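DUF3298 domain-containing protein (Pseudomonas aeruginosa, PDB 4E72) is of unknown function but belongs to the DUF3298 family and is probably an exported lipoprotein. Local coordinates at residues K129-Q134 with V180-G185. Sequence-based numbering, arbitrary orientation.
Sequences KVLSLQ and VALTFG
L131 against L182 and L133 against V180 are meetings of branched aliphatic side chains, so neither pair has a ring or amide face to cover; the flat groups stand around them. F145 of helix 142-159 touches both L133 and V180, and Y210 packs on L182. The side-chain amide of N122 bonds to the backbone on both sides of A181: ND2 donates to V180 O and OD1 accepts from L182 N.

Between the segments, the first touch is methyl to methyl, L131 CD1 to L182 CD1 at 4.0 Å, tip to tip. The two leucines cross at about a right angle. In each, CG lies beside its own backbone N, anti to the carbonyl carbon, and the CD1 methyls bridge the gap between L131 CA and L182 CA, which are 9.5 Å apart. The backbones are closer at the second touch, where L133 CA and V180 CA are 7.2 Å apart. There L133 does not start out pointing at its partner; with CG anti to the backbone N, the turn about CB-CG (chi2 58°) carries CD1 toward V180, 4.2 Å from V180 CG1, and the two side chains meet at a slant.

S132 is the N-cap residue of the short helix 133-136, facing away from 180-185. L182, in the segment that carries the end of strand 179-181, is the centre of an inverse gamma turn. L221 lies against both L131 and L182. N122, on strand 115-124 of the larger sheet, also shares a backbone hydrogen bond with L131.

No hydrogen bond joins the segments directly, and the methyl packing buries a modest 114 Å². Such contact has no directional bond of its own, so the polar links that help fix the spacing of the segments come through N122, tied to L131 on one side and to V180 O and L182 N on the other.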
# COMPACT_ATOMS: atom_id res chain seq x y z
N LYS A 129 -13.95 8.69 6.34
CA LYS A 129 -14.12 7.43 5.65
C LYS A 129 -12.88 7.02 4.86
O LYS A 129 -12.25 7.86 4.22
CB LYS A 129 -15.28 7.64 4.65
CG LYS A 129 -15.82 6.40 3.96
CD LYS A 129 -16.92 6.79 2.98
CE LYS A 129 -17.56 5.60 2.31
NZ LYS A 129 -18.94 5.92 1.85
N VAL A 130 -12.62 5.71 4.81
CA VAL A 130 -11.63 5.09 3.93
C VAL A 130 -12.34 4.92 2.59
O VAL A 130 -13.42 4.33 2.56
CB VAL A 130 -11.08 3.74 4.49
CG1 VAL A 130 -10.24 3.01 3.44
CG2 VAL A 130 -10.27 3.97 5.75
N LEU A 131 -11.76 5.41 1.51
CA LEU A 131 -12.37 5.26 0.18
C LEU A 131 -11.86 4.01 -0.53
O LEU A 131 -10.65 3.79 -0.64
CB LEU A 131 -12.10 6.49 -0.70
CG LEU A 131 -12.40 7.86 -0.10
CD1 LEU A 131 -11.74 8.94 -0.92
CD2 LEU A 131 -13.91 8.12 0.04
N SER A 132 -12.79 3.17 -0.97
CA SER A 132 -12.54 1.99 -1.79
C SER A 132 -12.53 2.48 -3.26
O SER A 132 -12.88 3.64 -3.53
CB SER A 132 -13.65 0.96 -1.56
OG SER A 132 -14.91 1.54 -1.87
N LEU A 133 -12.13 1.62 -4.22
CA LEU A 133 -12.15 2.03 -5.62
C LEU A 133 -13.57 2.42 -6.02
O LEU A 133 -13.75 3.42 -6.71
CB LEU A 133 -11.60 0.95 -6.58
CG LEU A 133 -11.51 1.35 -8.10
CD1 LEU A 133 -10.64 2.62 -8.33
CD2 LEU A 133 -11.01 0.18 -8.94
N GLN A 134 -14.56 1.66 -5.52
CA GLN A 134 -15.99 1.88 -5.78
C GLN A 134 -16.41 3.30 -5.32
O GLN A 134 -17.09 4.00 -6.07
CB GLN A 134 -16.84 0.79 -5.08
CG GLN A 134 -18.36 0.89 -5.33
CD GLN A 134 -18.74 0.55 -6.75
OE1 GLN A 134 -18.85 -0.62 -7.14
NE2 GLN A 134 -18.94 1.58 -7.58
N VAL A 180 -4.74 1.45 -5.22
CA VAL A 180 -4.99 2.66 -5.98
C VAL A 180 -4.92 3.82 -5.02
O VAL A 180 -5.64 3.81 -4.03
CB VAL A 180 -6.39 2.59 -6.68
CG1 VAL A 180 -6.76 3.91 -7.38
CG2 VAL A 180 -6.48 1.42 -7.65
N ALA A 181 -4.10 4.84 -5.31
CA ALA A 181 -4.01 6.00 -4.44
C ALA A 181 -4.37 7.29 -5.17
O ALA A 181 -3.94 7.50 -6.32
CB ALA A 181 -2.64 6.12 -3.85
N LEU A 182 -5.16 8.16 -4.48
CA LEU A 182 -5.54 9.46 -5.00
C LEU A 182 -4.40 10.45 -4.73
O LEU A 182 -4.54 11.39 -3.93
CB LEU A 182 -6.89 9.93 -4.40
CG LEU A 182 -8.17 9.16 -4.84
CD1 LEU A 182 -9.39 9.69 -4.10
CD2 LEU A 182 -8.42 9.29 -6.37
N THR A 183 -3.25 10.23 -5.39
CA THR A 183 -2.08 11.10 -5.25
C THR A 183 -2.39 12.44 -6.01
O THR A 183 -3.35 12.53 -6.79
CB THR A 183 -0.80 10.37 -5.66
OG1 THR A 183 -1.06 9.58 -6.81
CG2 THR A 183 -0.29 9.44 -4.56
N PHE A 184 -1.66 13.49 -5.66
CA PHE A 184 -1.95 14.83 -6.17
C PHE A 184 -1.64 14.99 -7.68
O PHE A 184 -2.44 15.60 -8.37
CB PHE A 184 -1.21 15.89 -5.35
CG PHE A 184 -1.51 17.31 -5.74
CD1 PHE A 184 -2.56 18.01 -5.15
CD2 PHE A 184 -0.72 17.98 -6.67
CE1 PHE A 184 -2.86 19.32 -5.52
CE2 PHE A 184 -1.01 19.31 -7.04
CZ PHE A 184 -2.08 19.97 -6.46
N GLY A 185 -0.52 14.43 -8.15
CA GLY A 185 -0.08 14.62 -9.53
C GLY A 185 -0.82 13.84 -10.58
O GLY A 185 -0.98 14.31 -11.70